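Side-chain contacts in acyl-coenzyme A oxidase (PDB 5K3J), which catalyses the FAD-dependent first step of peroxisomal beta-oxidation on ascaroside pheromone precursors with a five-carbon omega side chain, passing electrons to oxygen: residues Asn11-Leu14 and Leu15-Arg18; Ile535-Ala538 and Phe539-Val543. All coordinates share one frame; numbering follows the deposited sequence.

From the N terminus, the chain first meets interaction 1, the N-cap Asn11 and the two turns of helix 12-18 that follow, and much later interaction 2, the C-terminal two and a half turns of helix 520-543. In each the two segments are directly joined, so both contacts are local helix turns that close no loop; they come in series and neither nest nor cross. The centres of interactions 1 and 2 lie about 31 Å apart and their nearest atoms about 19 Å, without touching. Interaction 1 ties the N-terminal helix to Arg319, Lys331, Arg598 and helix 601-606, with the Glu13 side chain about 13 Å from a bound FAD. Interaction 2 lies within the helical part of the fold, its buried side facing helices 343-363, 481-507 and 549-569.

Interaction 1: Asn11-Leu14 and Leu15-Arg18; sequences NPEL and LEER
With CG of Leu14 opposite its own carbonyl carbon (chi1 -79°) and the Arg18 chain stretched out from CG to NE, a leucine branch and an arginine end meet one helical turn apart. Leu14 CD1 lies over one face of the Arg18 guanidinium, 3.8 Å from its NH2, and the two side chains cross at a slant. Nearer the backbone, Arg18 N donates to Leu14 O at 3.1 Å. The guanidinium is gripped from outside the turn: NE and NH1 form salt bridges to Asp606 and Asp10, and NH2 is bonded to Arg622 O. Replacing Arg18 with alanine would probably leave both aspartates without this cationic mate and strip the cover from Leu14 CD1. The turn opens helix 12-18 at an N-cap: Asn11 OD1 accepts from Glu13 N at 3.1 Å, fairly straight at 161°, with the donor 44° above the carbonyl plane, while Asn11 ND2 bonds to Gly624 O. Leu15 N then reaches Asn11 O at 2.8 Å. On another flank, Glu13 OE1 and Glu16 OE2 are 4.3 Å apart; Arg319, paired with the first, and Lys331, paired with the second, probably offset the like charges.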
ATOM      1  N   ASN A  11       3.576  19.916  23.937  1.00 48.07           N
ATOM      2  CA  ASN A  11       4.278  18.812  24.581  1.00 53.58           C
ATOM      3  C   ASN A  11       5.779  19.077  24.577  1.00 52.94           C
ATOM      4  O   ASN A  11       6.368  19.264  23.514  1.00 46.10           O
ATOM      5  CB  ASN A  11       3.959  17.488  23.872  1.00 55.78           C
ATOM      6  CG  ASN A  11       4.340  16.265  24.699  1.00 55.29           C
ATOM      7  OD1 ASN A  11       5.252  16.311  25.528  1.00 51.92           O
ATOM      8  ND2 ASN A  11       3.640  15.160  24.469  1.00 53.84           N
ATOM      9  N   PRO A  12       6.399  19.104  25.769  1.00 55.71           N
ATOM     10  CA  PRO A  12       7.840  19.336  25.916  1.00 50.64           C
ATOM     11  C   PRO A  12       8.677  18.394  25.053  1.00 50.74           C
ATOM     12  O   PRO A  12       9.778  18.758  24.636  1.00 52.01           O
ATOM     13  CB  PRO A  12       8.080  19.077  27.403  1.00 53.40           C
ATOM     14  CG  PRO A  12       6.797  19.457  28.038  1.00 53.81           C
ATOM     15  CD  PRO A  12       5.724  19.029  27.078  1.00 57.84           C
ATOM     16  N   GLU A  13       8.146  17.204  24.789  1.00 42.96           N
ATOM     17  CA  GLU A  13       8.776  16.259  23.875  1.00 46.19           C
ATOM     18  C   GLU A  13       9.005  16.909  22.511  1.00 47.38           C
ATOM     19  O   GLU A  13      10.080  16.782  21.922  1.00 43.64           O
ATOM     20  CB  GLU A  13       7.916  15.000  23.721  1.00 47.06           C
ATOM     21  CG  GLU A  13       7.596  14.273  25.023  1.00 52.83           C
ATOM     22  CD  GLU A  13       8.712  13.359  25.487  1.00 57.30           C
ATOM     23  OE1 GLU A  13       9.883  13.605  25.129  1.00 60.70           O
ATOM     24  OE2 GLU A  13       8.411  12.386  26.210  1.00 62.62           O
ATOM     25  N   LEU A  14       7.993  17.615  22.017  1.00 60.75           N
ATOM     26  CA  LEU A  14       8.099  18.309  20.740  1.00 66.29           C
ATOM     27  C   LEU A  14       8.734  19.689  20.886  1.00 65.79           C
ATOM     28  O   LEU A  14       9.367  20.190  19.954  1.00 70.20           O
ATOM     29  CB  LEU A  14       6.726  18.449  20.083  1.00 66.07           C
ATOM     30  CG  LEU A  14       6.188  17.216  19.359  1.00 64.98           C
ATOM     31  CD1 LEU A  14       5.079  17.599  18.388  1.00 61.57           C
ATOM     32  CD2 LEU A  14       7.305  16.477  18.634  1.00 63.08           C
ATOM     33  N   LEU A  15       8.558  20.303  22.052  1.00 41.22           N
ATOM     34  CA  LEU A  15       9.117  21.626  22.300  1.00 43.21           C
ATOM     35  C   LEU A  15      10.639  21.604  22.242  1.00 43.69           C
ATOM     36  O   LEU A  15      11.261  22.526  21.715  1.00 42.39           O
ATOM     37  CB  LEU A  15       8.657  22.167  23.654  1.00 46.70           C
ATOM     38  CG  LEU A  15       9.167  23.571  23.987  1.00 52.98           C
ATOM     39  CD1 LEU A  15       8.723  24.563  22.926  1.00 52.38           C
ATOM     40  CD2 LEU A  15       8.708  24.018  25.371  1.00 50.16           C
ATOM     41  N   GLU A  16      11.232  20.542  22.780  1.00 51.07           N
ATOM     42  CA  GLU A  16      12.684  20.431  22.837  1.00 49.99           C
ATOM     43  C   GLU A  16      13.247  20.014  21.482  1.00 52.28           C
ATOM     44  O   GLU A  16      14.432  20.199  21.213  1.00 61.60           O
ATOM     45  CB  GLU A  16      13.113  19.442  23.926  1.00 47.76           C
ATOM     46  CG  GLU A  16      12.929  17.977  23.572  1.00 52.26           C
ATOM     47  CD  GLU A  16      13.486  17.048  24.637  1.00 50.78           C
ATOM     48  OE1 GLU A  16      13.883  17.545  25.714  1.00 56.05           O
ATOM     49  OE2 GLU A  16      13.531  15.821  24.399  1.00 39.41           O
ATOM     50  N   GLU A  17      12.385  19.459  20.634  1.00 57.77           N
ATOM     51  CA  GLU A  17      12.755  19.109  19.266  1.00 56.79           C
ATOM     52  C   GLU A  17      12.780  20.348  18.376  1.00 55.66           C
ATOM     53  O   GLU A  17      13.574  20.439  17.440  1.00 54.84           O
ATOM     54  CB  GLU A  17      11.785  18.073  18.695  1.00 57.19           C
ATOM     55  CG  GLU A  17      11.917  16.686  19.305  1.00 52.34           C
ATOM     56  CD  GLU A  17      13.162  15.953  18.841  1.00 48.15           C
ATOM     57  OE1 GLU A  17      13.733  16.337  17.797  1.00 43.70           O
ATOM     58  OE2 GLU A  17      13.568  14.987  19.522  1.00 47.87           O
ATOM     59  N   ARG A  18      11.907  21.305  18.681  1.00 59.26           N
ATOM     60  CA  ARG A  18      11.778  22.517  17.882  1.00 60.75           C
ATOM     61  C   ARG A  18      12.763  23.590  18.327  1.00 62.89           C
ATOM     62  O   ARG A  18      13.074  24.512  17.573  1.00 61.09           O
ATOM     63  CB  ARG A  18      10.345  23.045  17.956  1.00 57.10           C
ATOM     64  CG  ARG A  18       9.340  22.151  17.256  1.00 55.94           C
ATOM     65  CD  ARG A  18       7.906  22.512  17.614  1.00 54.86           C
ATOM     66  NE  ARG A  18       6.958  21.679  16.879  1.00 51.78           N
ATOM     67  CZ  ARG A  18       5.650  21.641  17.115  1.00 49.78           C
ATOM     68  NH1 ARG A  18       5.117  22.387  18.076  1.00 50.61           N
ATOM     69  NH2 ARG A  18       4.870  20.850  16.387  1.00 46.28           N
TER

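Interaction 2: Ile535-Ala538 and Phe539-Val543; sequences IIEA and FMRRV
The Arg541 guanidinium lies with one face over the peptide that joins Glu537 to Ala538, its NH2 3.9 Å from Ala538 CA. Glu537 C sits beneath the centre of that flat group, 4.2 Å from its plane, with Ala538 N offset toward the rim. A bend at chi3 of Arg541 (-73°) folds the guanidinium back along the helix instead of letting it run straight outward. This brings Arg541 NH1 to 3.7 Å from Glu537 CB. The acid of that glutamate stays apart, Glu537 OE2 being 4.5 Å from Arg541 NH1, too far for a salt bridge. The salt-bridge partner of the arginine is Glu358 of helix 343-363, bonded to NH2.

Phe539 follows Ala538 in the chain. Its CG is anti to the backbone N (chi1 -159°), and the ring leaves the turn for Ala351 of helix 343-363 and Leu559 of helix 549-569, while its CB stays beside the carbonyl oxygens of Ile535 and Ile536.

The backbone beneath these side chains is regular over three successive i to i+4 bonds: Phe539 N donates to Ile535 O, Met540 N to Ile536 O and Arg541 N to Glu537 O. After them the turn tightens. The bond from Arg542 N to Ala538 O is weak, and Phe539 O accepts from both Arg542 N, at 3.0 Å, and Val543 N.

An alpha-helix whose final turn gains an i to i+3 bond is thus what the pattern describes, here the C-terminal end of helix 520-543, which belongs to the C-terminal helical region of the acyl-CoA oxidase fold; the same helix carries Arg528, a residue of the ATP site shared between the dimer partners.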
ATOM      1  N   ILE A 535      14.960  14.561 -11.249  1.00 53.12           N
ATOM      2  CA  ILE A 535      14.522  14.941  -9.907  1.00 52.85           C
ATOM      3  C   ILE A 535      15.688  15.511  -9.104  1.00 49.56           C
ATOM      4  O   ILE A 535      15.543  16.506  -8.392  1.00 47.08           O
ATOM      5  CB  ILE A 535      13.905  13.740  -9.156  1.00 50.57           C
ATOM      6  CG1 ILE A 535      12.610  13.298  -9.840  1.00 51.55           C
ATOM      7  CG2 ILE A 535      13.630  14.091  -7.701  1.00 48.71           C
ATOM      8  CD1 ILE A 535      12.141  11.915  -9.442  1.00 50.81           C
ATOM      9  N   ILE A 536      16.851  14.883  -9.246  1.00 47.27           N
ATOM     10  CA  ILE A 536      18.067  15.320  -8.574  1.00 52.83           C
ATOM     11  C   ILE A 536      18.525  16.698  -9.058  1.00 55.93           C
ATOM     12  O   ILE A 536      18.799  17.586  -8.246  1.00 49.02           O
ATOM     13  CB  ILE A 536      19.199  14.302  -8.785  1.00 55.23           C
ATOM     14  CG1 ILE A 536      18.849  12.986  -8.090  1.00 53.68           C
ATOM     15  CG2 ILE A 536      20.516  14.844  -8.260  1.00 57.47           C
ATOM     16  CD1 ILE A 536      19.888  11.909  -8.269  1.00 54.10           C
ATOM     17  N   GLU A 537      18.603  16.868 -10.376  1.00 50.88           N
ATOM     18  CA  GLU A 537      19.011  18.138 -10.974  1.00 51.85           C
ATOM     19  C   GLU A 537      18.094  19.273 -10.546  1.00 56.40           C
ATOM     20  O   GLU A 537      18.551  20.341 -10.135  1.00 65.02           O
ATOM     21  CB  GLU A 537      19.016  18.040 -12.500  1.00 51.09           C
ATOM     22  CG  GLU A 537      19.920  16.972 -13.067  1.00 53.81           C
ATOM     23  CD  GLU A 537      20.015  17.051 -14.574  1.00 53.99           C
ATOM     24  OE1 GLU A 537      19.094  16.549 -15.253  1.00 53.84           O
ATOM     25  OE2 GLU A 537      21.003  17.628 -15.078  1.00 53.94           O
ATOM     26  N   ALA A 538      16.794  19.024 -10.662  1.00 42.05           N
ATOM     27  CA  ALA A 538      15.768  19.981 -10.268  1.00 42.91           C
ATOM     28  C   ALA A 538      15.966  20.440  -8.828  1.00 45.98           C
ATOM     29  O   ALA A 538      15.870  21.632  -8.526  1.00 44.38           O
ATOM     30  CB  ALA A 538      14.388  19.368 -10.440  1.00 43.36           C
ATOM     31  N   PHE A 539      16.232  19.478  -7.949  1.00 61.89           N
ATOM     32  CA  PHE A 539      16.532  19.744  -6.548  1.00 57.75           C
ATOM     33  C   PHE A 539      17.718  20.694  -6.454  1.00 54.42           C
ATOM     34  O   PHE A 539      17.632  21.752  -5.829  1.00 45.76           O
ATOM     35  CB  PHE A 539      16.829  18.433  -5.814  1.00 54.46           C
ATOM     36  CG  PHE A 539      16.673  18.508  -4.316  1.00 51.85           C
ATOM     37  CD1 PHE A 539      16.429  19.712  -3.673  1.00 48.95           C
ATOM     38  CD2 PHE A 539      16.773  17.360  -3.549  1.00 50.16           C
ATOM     39  CE1 PHE A 539      16.287  19.768  -2.296  1.00 48.52           C
ATOM     40  CE2 PHE A 539      16.632  17.408  -2.175  1.00 49.25           C
ATOM     41  CZ  PHE A 539      16.390  18.611  -1.546  1.00 52.88           C
ATOM     42  N   MET A 540      18.815  20.306  -7.098  1.00 66.88           N
ATOM     43  CA  MET A 540      20.043  21.097  -7.115  1.00 66.71           C
ATOM     44  C   MET A 540      19.814  22.540  -7.544  1.00 61.53           C
ATOM     45  O   MET A 540      20.335  23.469  -6.926  1.00 58.87           O
ATOM     46  CB  MET A 540      21.073  20.456  -8.043  1.00 71.42           C
ATOM     47  CG  MET A 540      21.591  19.117  -7.568  1.00 76.77           C
ATOM     48  SD  MET A 540      23.318  18.903  -8.027  1.00 82.60           S
ATOM     49  CE  MET A 540      24.017  20.408  -7.351  1.00 80.70           C
ATOM     50  N   ARG A 541      19.033  22.724  -8.603  1.00 49.88           N
ATOM     51  CA  ARG A 541      18.804  24.053  -9.162  1.00 51.85           C
ATOM     52  C   ARG A 541      18.021  24.956  -8.217  1.00 54.90           C
ATOM     53  O   ARG A 541      18.061  26.182  -8.343  1.00 61.89           O
ATOM     54  CB  ARG A 541      18.075  23.948 -10.502  1.00 52.43           C
ATOM     55  CG  ARG A 541      18.923  23.355 -11.617  1.00 52.32           C
ATOM     56  CD  ARG A 541      18.303  23.613 -12.974  1.00 52.52           C
ATOM     57  NE  ARG A 541      17.127  22.783 -13.204  1.00 51.41           N
ATOM     58  CZ  ARG A 541      17.152  21.631 -13.865  1.00 51.68           C
ATOM     59  NH1 ARG A 541      18.295  21.176 -14.367  1.00 50.21           N
ATOM     60  NH2 ARG A 541      16.037  20.935 -14.031  1.00 50.56           N
ATOM     61  N   ARG A 542      17.318  24.354  -7.264  1.00 41.48           N
ATOM     62  CA  ARG A 542      16.511  25.123  -6.328  1.00 42.96           C
ATOM     63  C   ARG A 542      17.302  25.570  -5.102  1.00 43.82           C
ATOM     64  O   ARG A 542      17.094  26.671  -4.594  1.00 36.95           O
ATOM     65  CB  ARG A 542      15.298  24.315  -5.877  1.00 42.76           C
ATOM     66  CG  ARG A 542      14.347  25.106  -4.997  1.00 45.53           C
ATOM     67  CD  ARG A 542      13.901  26.369  -5.714  1.00 48.21           C
ATOM     68  NE  ARG A 542      13.066  27.231  -4.882  1.00 51.05           N
ATOM     69  CZ  ARG A 542      13.522  28.255  -4.167  1.00 52.37           C
ATOM     70  NH1 ARG A 542      12.680  28.986  -3.449  1.00 49.41           N
ATOM     71  NH2 ARG A 542      14.814  28.551  -4.167  1.00 53.13           N
ATOM     72  N   VAL A 543      18.197  24.716  -4.618  1.00 52.30           N
ATOM     73  CA  VAL A 543      18.936  25.028  -3.401  1.00 59.19           C
ATOM     74  C   VAL A 543      20.102  25.975  -3.685  1.00 66.41           C
ATOM     75  O   VAL A 543      20.358  26.900  -2.913  1.00 63.26           O
ATOM     76  CB  VAL A 543      19.447  23.747  -2.707  1.00 58.91           C
ATOM     77  CG1 VAL A 543      18.274  22.950  -2.166  1.00 59.00           C
ATOM     78  CG2 VAL A 543      20.270  22.896  -3.659  1.00 59.25           C
TER